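Local coordinates for protein HP0420 homologue (Helicobacter felis, PDB 3LW3) that is of unknown function but adopts a hotdog fold, the fold of many acyl-CoA thioesterases and dehydratases, and so may act on a thioester substrate, at residues G36-E46 / E91-I102; V61-L72 / F124-V132. All coordinates share one frame; numbering follows the deposited sequence.

Contact 1: residues G36-E46 / E91-I102; sequences GKATVCLTPKE and EIKQEIYFNATI
Strands 37-42 and 96-102 run antiparallel at 165°, their axes 4.7 Å apart, with Ala38/Ala100, Val40/Phe98 and Leu42/Ile96 as hydrogen-bonded pairs; a further bond from Ile102 N to Gly36 O extends the ladder beyond the N-terminal end of strand 37-42. Side chains alternate between two unlike faces. On one, Thr39 and Asn99 lie side by side, and Thr39 OG1 gives its proton to Asn99 OD1 at 2.8 Å. On the same face, Cys41 SG stands over the Tyr97 ring, 3.7 Å from its centroid and 16° off the normal. That sulfur reaches the ring because it is turned anti to the Cys41 nitrogen (chi1 -176°), while Thr39 CG2 meets the ring edge. The other face is apolar: Val40 CG2 packs on Phe98 CB at 4.0 Å, and Leu42 CB lies in the plane of the Phe98 ring, at its edge near CE2. The small methyls of Ala38 and Ala100 let the helix 57-72 come close, with Cys70 and Ala71 among its contacting residues. The chemistry is thus two-sided: the Thr39-Asn99 hydrogen bond and the Cys41-Tyr97 sulfur-aromatic contact occupy the more open face, and hydrocarbon suits the face buried beneath the helix.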
loop_
_atom_site.group_PDB
_atom_site.type_symbol
_atom_site.label_atom_id
_atom_site.label_comp_id
_atom_site.label_asym_id
_atom_site.label_seq_id
_atom_site.Cartn_x
_atom_site.Cartn_y
_atom_site.Cartn_z
ATOM N N GLY B 36 -7.398 -13.276 -15.476
ATOM C CA GLY B 36 -8.113 -12.303 -14.654
ATOM C C GLY B 36 -7.814 -12.428 -13.140
ATOM O O GLY B 36 -8.524 -11.811 -12.329
ATOM N N LYS B 37 -6.815 -13.235 -12.770
ATOM C CA LYS B 37 -6.424 -13.449 -11.358
ATOM C C LYS B 37 -4.909 -13.344 -11.184
ATOM O O LYS B 37 -4.127 -13.462 -12.141
ATOM C CB LYS B 37 -6.830 -14.846 -10.890
ATOM C CG LYS B 37 -8.314 -15.143 -11.035
ATOM C CD LYS B 37 -8.619 -16.603 -10.712
ATOM C CE LYS B 37 -10.106 -16.941 -10.982
ATOM N NZ LYS B 37 -10.353 -18.429 -10.871
ATOM N N ALA B 38 -4.501 -13.219 -9.922
ATOM C CA ALA B 38 -3.099 -13.347 -9.520
ATOM C C ALA B 38 -3.041 -13.684 -8.053
ATOM O O ALA B 38 -3.940 -13.318 -7.269
ATOM C CB ALA B 38 -2.349 -12.070 -9.779
ATOM N N THR B 39 -1.953 -14.340 -7.675
ATOM C CA THR B 39 -1.666 -14.602 -6.245
ATOM C C THR B 39 -0.238 -14.187 -5.976
ATOM O O THR B 39 0.669 -14.525 -6.737
ATOM C CB THR B 39 -1.827 -16.087 -5.887
ATOM O OG1 THR B 39 -3.180 -16.490 -6.041
ATOM C CG2 THR B 39 -1.436 -16.370 -4.491
ATOM N N VAL B 40 -0.039 -13.442 -4.898
ATOM C CA VAL B 40 1.299 -13.173 -4.369
ATOM C C VAL B 40 1.339 -13.632 -2.927
ATOM O O VAL B 40 0.275 -13.730 -2.246
ATOM C CB VAL B 40 1.687 -11.682 -4.498
ATOM C CG1 VAL B 40 1.416 -11.163 -5.922
ATOM C CG2 VAL B 40 0.981 -10.820 -3.452
ATOM N N CYS B 41 2.543 -13.841 -2.411
ATOM C CA CYS B 41 2.707 -14.294 -1.044
ATOM C C CYS B 41 3.670 -13.386 -0.266
ATOM O O CYS B 41 4.817 -13.168 -0.676
ATOM C CB CYS B 41 3.214 -15.730 -1.011
ATOM S SG CYS B 41 3.303 -16.348 0.700
ATOM N N LEU B 42 3.180 -12.834 0.834
ATOM C CA LEU B 42 3.992 -11.993 1.706
ATOM C C LEU B 42 4.394 -12.747 2.958
ATOM O O LEU B 42 3.547 -13.166 3.723
ATOM C CB LEU B 42 3.218 -10.744 2.109
ATOM C CG LEU B 42 3.878 -9.861 3.174
ATOM C CD1 LEU B 42 5.113 -9.248 2.647
ATOM C CD2 LEU B 42 2.914 -8.799 3.680
ATOM N N THR B 43 5.696 -12.900 3.139
ATOM C CA THR B 43 6.264 -13.383 4.403
ATOM C C THR B 43 6.981 -12.190 5.087
ATOM O O THR B 43 8.066 -11.768 4.669
ATOM C CB THR B 43 7.124 -14.645 4.150
ATOM O OG1 THR B 43 7.922 -14.468 2.950
ATOM C CG2 THR B 43 6.200 -15.828 3.872
ATOM N N PRO B 44 6.280 -11.541 6.055
ATOM C CA PRO B 44 6.791 -10.228 6.472
ATOM C C PRO B 44 8.179 -10.296 7.082
ATOM O O PRO B 44 8.466 -11.264 7.792
ATOM C CB PRO B 44 5.777 -9.785 7.514
ATOM C CG PRO B 44 4.491 -10.444 7.089
ATOM C CD PRO B 44 4.945 -11.803 6.619
ATOM N N LYS B 45 8.986 -9.273 6.806
ATOM C CA LYS B 45 10.373 -9.148 7.307
ATOM C C LYS B 45 10.455 -8.077 8.392
ATOM O O LYS B 45 9.577 -7.189 8.483
ATOM C CB LYS B 45 11.323 -8.783 6.168
ATOM C CG LYS B 45 11.311 -9.791 4.966
ATOM C CD LYS B 45 11.392 -11.230 5.481
ATOM C CE LYS B 45 11.455 -12.244 4.281
ATOM N NZ LYS B 45 10.304 -12.102 3.293
ATOM N N GLU B 46 11.492 -8.158 9.229
ATOM C CA GLU B 46 11.647 -7.186 10.304
ATOM C C GLU B 46 11.545 -5.736 9.848
ATOM O O GLU B 46 10.905 -4.926 10.545
ATOM C CB GLU B 46 12.943 -7.423 11.067
ATOM C CG GLU B 46 12.779 -8.543 12.047
ATOM C CD GLU B 46 14.116 -9.073 12.591
ATOM O OE1 GLU B 46 15.040 -8.239 12.810
ATOM O OE2 GLU B 46 14.232 -10.319 12.786
ATOM N N GLU B 91 2.121 -10.601 12.162
ATOM C CA GLU B 91 3.482 -10.658 12.720
ATOM C C GLU B 91 4.434 -11.219 11.699
ATOM O O GLU B 91 4.012 -11.910 10.747
ATOM C CB GLU B 91 3.515 -11.587 13.955
ATOM C CG GLU B 91 2.656 -11.135 15.102
ATOM C CD GLU B 91 2.578 -12.221 16.178
ATOM O OE1 GLU B 91 1.532 -12.901 16.271
ATOM O OE2 GLU B 91 3.584 -12.397 16.896
ATOM N N ILE B 92 5.743 -11.002 11.913
ATOM C CA ILE B 92 6.734 -11.666 11.072
ATOM C C ILE B 92 6.545 -13.166 11.163
ATOM O O ILE B 92 5.966 -13.675 12.114
ATOM C CB ILE B 92 8.176 -11.269 11.459
ATOM C CG1 ILE B 92 8.398 -11.547 12.933
ATOM C CG2 ILE B 92 8.471 -9.794 11.061
ATOM C CD1 ILE B 92 9.870 -11.399 13.343
ATOM N N LYS B 93 6.994 -13.860 10.127
ATOM C CA LYS B 93 6.875 -15.325 10.028
ATOM C C LYS B 93 5.521 -15.785 9.544
ATOM O O LYS B 93 5.417 -16.914 9.066
ATOM C CB LYS B 93 7.249 -16.071 11.326
ATOM C CG LYS B 93 8.706 -15.900 11.760
ATOM C CD LYS B 93 9.000 -16.827 12.944
ATOM C CE LYS B 93 10.292 -16.463 13.685
ATOM N NZ LYS B 93 10.653 -17.423 14.823
ATOM N N GLN B 94 4.486 -14.940 9.613
ATOM C CA GLN B 94 3.209 -15.364 9.043
ATOM C C GLN B 94 3.235 -15.271 7.520
ATOM O O GLN B 94 3.455 -14.196 6.994
ATOM C CB GLN B 94 2.055 -14.516 9.600
ATOM C CG GLN B 94 1.763 -14.706 11.086
ATOM C CD GLN B 94 0.477 -13.988 11.486
ATOM O OE1 GLN B 94 0.516 -12.941 12.165
ATOM N NE2 GLN B 94 -0.684 -14.536 11.057
ATOM N N GLU B 95 2.925 -16.362 6.827
ATOM C CA GLU B 95 2.748 -16.333 5.363
ATOM C C GLU B 95 1.349 -15.865 4.998
ATOM O O GLU B 95 0.369 -16.551 5.306
ATOM C CB GLU B 95 2.896 -17.735 4.780
ATOM C CG GLU B 95 4.288 -18.229 4.841
ATOM C CD GLU B 95 4.462 -19.509 4.042
ATOM O OE1 GLU B 95 3.444 -20.077 3.514
ATOM O OE2 GLU B 95 5.635 -19.911 3.934
ATOM N N ILE B 96 1.249 -14.721 4.338
ATOM C CA ILE B 96 -0.086 -14.219 3.873
ATOM C C ILE B 96 -0.237 -14.323 2.344
ATOM O O ILE B 96 0.546 -13.676 1.620
ATOM C CB ILE B 96 -0.271 -12.744 4.260
ATOM C CG1 ILE B 96 0.121 -12.521 5.719
ATOM C CG2 ILE B 96 -1.702 -12.311 4.049
ATOM C CD1 ILE B 96 -0.709 -13.410 6.696
ATOM N N TYR B 97 -1.196 -15.124 1.867
ATOM C CA TYR B 97 -1.471 -15.229 0.412
ATOM C C TYR B 97 -2.541 -14.216 -0.011
ATOM O O TYR B 97 -3.660 -14.204 0.535
ATOM C CB TYR B 97 -1.932 -16.648 0.076
ATOM C CG TYR B 97 -0.790 -17.621 0.086
ATOM C CD1 TYR B 97 -0.008 -17.823 -1.048
ATOM C CD2 TYR B 97 -0.458 -18.290 1.260
ATOM C CE1 TYR B 97 1.060 -18.706 -1.056
ATOM C CE2 TYR B 97 0.610 -19.152 1.283
ATOM C CZ TYR B 97 1.347 -19.371 0.119
ATOM O OH TYR B 97 2.417 -20.238 0.151
ATOM N N PHE B 98 -2.187 -13.350 -0.964
ATOM C CA PHE B 98 -3.164 -12.405 -1.492
ATOM C C PHE B 98 -3.633 -12.857 -2.855
ATOM O O PHE B 98 -2.832 -12.948 -3.794
ATOM C CB PHE B 98 -2.578 -10.999 -1.625
ATOM C CG PHE B 98 -2.213 -10.375 -0.283
ATOM C CD1 PHE B 98 -3.113 -9.535 0.390
ATOM C CD2 PHE B 98 -0.978 -10.634 0.309
ATOM C CE1 PHE B 98 -2.766 -8.968 1.603
ATOM C CE2 PHE B 98 -0.654 -10.037 1.578
ATOM C CZ PHE B 98 -1.536 -9.203 2.171
ATOM N N ASN B 99 -4.933 -13.115 -2.961
ATOM C CA ASN B 99 -5.563 -13.625 -4.188
ATOM C C ASN B 99 -6.437 -12.523 -4.793
ATOM O O ASN B 99 -7.417 -12.114 -4.156
ATOM C CB ASN B 99 -6.418 -14.848 -3.830
ATOM C CG ASN B 99 -5.608 -15.948 -3.149
ATOM O OD1 ASN B 99 -4.490 -16.256 -3.568
ATOM N ND2 ASN B 99 -6.151 -16.523 -2.064
ATOM N N ALA B 100 -6.055 -12.047 -5.980
ATOM C CA ALA B 100 -6.769 -10.973 -6.696
ATOM C C ALA B 100 -7.650 -11.598 -7.776
ATOM O O ALA B 100 -7.226 -12.518 -8.509
ATOM C CB ALA B 100 -5.799 -10.065 -7.343
ATOM N N THR B 101 -8.810 -11.008 -7.991
ATOM C CA THR B 101 -9.706 -11.419 -9.081
ATOM C C THR B 101 -10.359 -10.157 -9.652
ATOM O O THR B 101 -10.921 -9.331 -8.911
ATOM C CB THR B 101 -10.813 -12.380 -8.593
ATOM O OG1 THR B 101 -10.258 -13.505 -7.900
ATOM C CG2 THR B 101 -11.744 -12.854 -9.799
ATOM N N ILE B 102 -10.323 -9.984 -10.970
ATOM C CA ILE B 102 -11.007 -8.819 -11.579
ATOM C C ILE B 102 -12.517 -9.011 -11.393
ATOM O O ILE B 102 -13.040 -10.120 -11.654
ATOM C CB ILE B 102 -10.748 -8.766 -13.105
ATOM C CG1 ILE B 102 -9.240 -8.531 -13.408
ATOM C CG2 ILE B 102 -11.594 -7.701 -13.739
ATOM C CD1 ILE B 102 -8.880 -8.824 -14.834
#

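Contact 2: residues V61-L72 / F124-V132; sequences VGAASFAALCAL and FEGDFEILV
Ala64, Ala68 and Phe128 lie at the middle of this helix-on-sheet contact, in which helix 61-72 crosses strand 124-132 at -52° with 9.4 Å between the axes. The aromatic contacts come first. Ala64 CB touches two rings, 3.4 Å from Phe124 CE2 and 3.6 Å from Phe128 CZ, and one turn on, Ala68 CB makes an off-centre CH-pi contact with Phe128, 4.3 Å from the ring centroid. Phe128 CG is turned anti to its own carbonyl carbon (chi1 -65°), which carries the ring along the strand toward Gly126, a residue with no side chain to compete for that space. Alanine suits the helix here because a single methyl leaves room for the phenyl groups. This is the central helix of the hotdog fold, wrapped by the curved antiparallel sheet, and the alternation of the strand sends Phe124, Phe128, Ile130 and Val132 inward while Glu125, Asp127 and Glu129 serve the other face, where Asp127 forms a salt bridge with Arg113. Aliphatic contacts take over toward the C-terminal end of the helix. Ile130 CD1 meets Leu69 CD2 at 4.0 Å, and Leu72 slides past Ile130 to reach Val132 tip to tip, CD2 to CG2 at 3.9 Å. Polar groups are few: Ser65 OG touches Phe128 CE1 at 3.5 Å yet donates its proton to Val61 O at 2.9 Å, from above the carbonyl plane. That bond satisfies the buried hydroxyl within the helix, on a carbonyl that also accepts from Ser65 N.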
loop_
_atom_site.group_PDB
_atom_site.type_symbol
_atom_site.label_atom_id
_atom_site.label_comp_id
_atom_site.label_asym_id
_atom_site.label_seq_id
_atom_site.Cartn_x
_atom_site.Cartn_y
_atom_site.Cartn_z
ATOM N N VAL B 61 -1.072 -3.509 2.530
ATOM C CA VAL B 61 -1.756 -2.943 1.372
ATOM C C VAL B 61 -0.832 -3.009 0.122
ATOM O O VAL B 61 -1.310 -3.222 -0.967
ATOM C CB VAL B 61 -2.245 -1.554 1.691
ATOM C CG1 VAL B 61 -2.895 -0.933 0.455
ATOM C CG2 VAL B 61 -3.195 -1.625 2.924
ATOM N N GLY B 62 0.470 -2.817 0.294
ATOM C CA GLY B 62 1.439 -2.850 -0.813
ATOM C C GLY B 62 1.394 -4.223 -1.489
ATOM O O GLY B 62 1.323 -4.309 -2.703
ATOM N N ALA B 63 1.368 -5.301 -0.688
ATOM C CA ALA B 63 1.275 -6.659 -1.252
ATOM C C ALA B 63 -0.061 -6.840 -2.028
ATOM O O ALA B 63 -0.078 -7.359 -3.158
ATOM C CB ALA B 63 1.396 -7.685 -0.142
ATOM N N ALA B 64 -1.165 -6.375 -1.423
ATOM C CA ALA B 64 -2.497 -6.483 -2.031
ATOM C C ALA B 64 -2.511 -5.718 -3.355
ATOM O O ALA B 64 -3.027 -6.195 -4.384
ATOM C CB ALA B 64 -3.532 -5.932 -1.098
ATOM N N SER B 65 -1.903 -4.540 -3.345
ATOM C CA SER B 65 -1.803 -3.660 -4.528
ATOM C C SER B 65 -1.095 -4.347 -5.712
ATOM O O SER B 65 -1.571 -4.330 -6.849
ATOM C CB SER B 65 -1.075 -2.337 -4.168
ATOM O OG SER B 65 -1.831 -1.544 -3.265
ATOM N N PHE B 66 0.043 -4.958 -5.421
ATOM C CA PHE B 66 0.781 -5.714 -6.393
ATOM C C PHE B 66 -0.068 -6.847 -6.936
ATOM O O PHE B 66 -0.160 -6.989 -8.163
ATOM C CB PHE B 66 2.073 -6.208 -5.769
ATOM C CG PHE B 66 2.945 -7.009 -6.688
ATOM C CD1 PHE B 66 3.174 -6.627 -8.013
ATOM C CD2 PHE B 66 3.624 -8.110 -6.190
ATOM C CE1 PHE B 66 4.013 -7.379 -8.840
ATOM C CE2 PHE B 66 4.477 -8.851 -6.975
ATOM C CZ PHE B 66 4.655 -8.511 -8.332
ATOM N N ALA B 67 -0.700 -7.652 -6.071
ATOM C CA ALA B 67 -1.631 -8.725 -6.564
ATOM C C ALA B 67 -2.680 -8.143 -7.552
ATOM O O ALA B 67 -2.914 -8.693 -8.649
ATOM C CB ALA B 67 -2.394 -9.422 -5.435
ATOM N N ALA B 68 -3.316 -7.051 -7.118
ATOM C CA ALA B 68 -4.363 -6.380 -7.916
ATOM C C ALA B 68 -3.820 -6.014 -9.315
ATOM O O ALA B 68 -4.424 -6.350 -10.322
ATOM C CB ALA B 68 -4.865 -5.154 -7.186
ATOM N N LEU B 69 -2.665 -5.350 -9.378
ATOM C CA LEU B 69 -2.050 -4.968 -10.670
ATOM C C LEU B 69 -1.747 -6.210 -11.519
ATOM O O LEU B 69 -1.984 -6.203 -12.717
ATOM C CB LEU B 69 -0.817 -4.096 -10.445
ATOM C CG LEU B 69 -1.182 -2.676 -9.995
ATOM C CD1 LEU B 69 -0.014 -1.841 -9.334
ATOM C CD2 LEU B 69 -1.740 -1.933 -11.215
ATOM N N CYS B 70 -1.240 -7.278 -10.902
ATOM C CA CYS B 70 -0.931 -8.499 -11.640
ATOM C C CYS B 70 -2.160 -9.223 -12.227
ATOM O O CYS B 70 -2.066 -9.877 -13.280
ATOM C CB CYS B 70 -0.137 -9.461 -10.767
ATOM S SG CYS B 70 1.505 -8.906 -10.353
ATOM N N ALA B 71 -3.304 -9.102 -11.586
ATOM C CA ALA B 71 -4.522 -9.734 -12.081
ATOM C C ALA B 71 -4.948 -9.158 -13.437
ATOM O O ALA B 71 -5.471 -9.894 -14.281
ATOM C CB ALA B 71 -5.692 -9.538 -11.051
ATOM N N LEU B 72 -4.768 -7.851 -13.593
ATOM C CA LEU B 72 -5.092 -7.170 -14.857
ATOM C C LEU B 72 -3.900 -7.237 -15.839
ATOM O O LEU B 72 -4.085 -7.433 -17.051
ATOM C CB LEU B 72 -5.482 -5.718 -14.597
ATOM C CG LEU B 72 -5.820 -4.908 -15.834
ATOM C CD1 LEU B 72 -6.992 -5.586 -16.480
ATOM C CD2 LEU B 72 -6.135 -3.517 -15.376
ATOM N N PHE B 124 -7.487 -10.141 5.344
ATOM C CA PHE B 124 -7.484 -8.887 4.580
ATOM C C PHE B 124 -8.536 -8.990 3.489
ATOM O O PHE B 124 -8.709 -10.042 2.860
ATOM C CB PHE B 124 -6.100 -8.678 3.940
ATOM C CG PHE B 124 -6.024 -7.481 3.036
ATOM C CD1 PHE B 124 -5.670 -6.225 3.557
ATOM C CD2 PHE B 124 -6.348 -7.587 1.685
ATOM C CE1 PHE B 124 -5.629 -5.105 2.743
ATOM C CE2 PHE B 124 -6.299 -6.465 0.861
ATOM C CZ PHE B 124 -5.916 -5.236 1.385
ATOM N N GLU B 125 -9.218 -7.883 3.232
ATOM C CA GLU B 125 -10.083 -7.849 2.031
ATOM C C GLU B 125 -10.115 -6.426 1.456
ATOM O O GLU B 125 -10.108 -5.443 2.228
ATOM C CB GLU B 125 -11.478 -8.392 2.358
ATOM C CG GLU B 125 -12.285 -7.482 3.248
ATOM C CD GLU B 125 -13.502 -8.148 3.962
ATOM O OE1 GLU B 125 -13.951 -9.256 3.564
ATOM O OE2 GLU B 125 -14.005 -7.526 4.923
ATOM N N GLY B 126 -10.083 -6.298 0.131
ATOM C CA GLY B 126 -10.134 -4.984 -0.462
ATOM C C GLY B 126 -10.584 -4.957 -1.893
ATOM O O GLY B 126 -10.445 -5.968 -2.567
ATOM N N ASP B 127 -11.103 -3.814 -2.333
ATOM C CA ASP B 127 -11.375 -3.547 -3.755
ATOM C C ASP B 127 -10.461 -2.424 -4.255
ATOM O O ASP B 127 -10.335 -1.380 -3.590
ATOM C CB ASP B 127 -12.849 -3.187 -3.975
ATOM C CG ASP B 127 -13.759 -4.364 -3.689
ATOM O OD1 ASP B 127 -13.524 -5.430 -4.269
ATOM O OD2 ASP B 127 -14.675 -4.274 -2.839
ATOM N N PHE B 128 -9.808 -2.648 -5.386
ATOM C CA PHE B 128 -8.885 -1.684 -5.980
ATOM C C PHE B 128 -9.465 -1.227 -7.318
ATOM O O PHE B 128 -9.988 -2.041 -8.070
ATOM C CB PHE B 128 -7.516 -2.325 -6.230
ATOM C CG PHE B 128 -6.823 -2.725 -4.957
ATOM C CD1 PHE B 128 -5.849 -1.921 -4.415
ATOM C CD2 PHE B 128 -7.231 -3.881 -4.267
ATOM C CE1 PHE B 128 -5.255 -2.264 -3.198
ATOM C CE2 PHE B 128 -6.648 -4.239 -3.074
ATOM C CZ PHE B 128 -5.681 -3.406 -2.519
ATOM N N GLU B 129 -9.344 0.047 -7.619
ATOM C CA GLU B 129 -9.768 0.551 -8.916
ATOM C C GLU B 129 -8.465 0.848 -9.652
ATOM O O GLU B 129 -7.539 1.457 -9.071
ATOM C CB GLU B 129 -10.617 1.812 -8.789
ATOM C CG GLU B 129 -11.762 1.685 -7.791
ATOM C CD GLU B 129 -12.838 0.713 -8.212
ATOM O OE1 GLU B 129 -13.023 0.576 -9.445
ATOM O OE2 GLU B 129 -13.502 0.084 -7.314
ATOM N N ILE B 130 -8.381 0.402 -10.912
ATOM C CA ILE B 130 -7.202 0.555 -11.718
ATOM C C ILE B 130 -7.556 1.269 -12.997
ATOM O O ILE B 130 -8.548 0.912 -13.614
ATOM C CB ILE B 130 -6.509 -0.808 -12.023
ATOM C CG1 ILE B 130 -6.023 -1.485 -10.702
ATOM C CG2 ILE B 130 -5.416 -0.602 -13.064
ATOM C CD1 ILE B 130 -5.559 -2.920 -10.875
ATOM N N LEU B 131 -6.782 2.297 -13.355
ATOM C CA LEU B 131 -6.964 3.032 -14.625
ATOM C C LEU B 131 -5.915 2.590 -15.665
ATOM O O LEU B 131 -4.739 2.355 -15.320
ATOM C CB LEU B 131 -6.854 4.547 -14.421
ATOM C CG LEU B 131 -7.799 5.248 -13.448
ATOM C CD1 LEU B 131 -7.592 6.756 -13.506
ATOM C CD2 LEU B 131 -9.273 4.865 -13.682
ATOM N N VAL B 132 -6.327 2.490 -16.933
ATOM C CA VAL B 132 -5.403 2.084 -17.975
ATOM C C VAL B 132 -5.327 3.217 -18.976
ATOM O O VAL B 132 -6.349 3.748 -19.376
ATOM C CB VAL B 132 -5.847 0.785 -18.652
ATOM C CG1 VAL B 132 -4.908 0.437 -19.787
ATOM C CG2 VAL B 132 -5.897 -0.368 -17.626
#

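Contacts 1 and 2 meet two parts of one antiparallel sheet, in which strand 109-118 separates strand 96-105 from strand 121-132; their centres lie 12 Å apart. Helix 57-72 joins them: while 61-72 packs on 124-132, other residues of that same segment, Ala63, Ala67 and Cys70, rest on the apolar face of contact 1. Phe98 CE2 lies 3.6 Å from Ala63 CB, Ala100 CB 3.5 Å from Ala67 O, and Ala38 CB 3.6 Å from Cys70 CB. Phe98 also meets Phe124 edge-to-face, linking the aromatic groups of both contacts directly. In the dimer, Val61, Ser65 and Phe66 of segment 61-72 pack against the second subunit, as does Glu46 of contact 1.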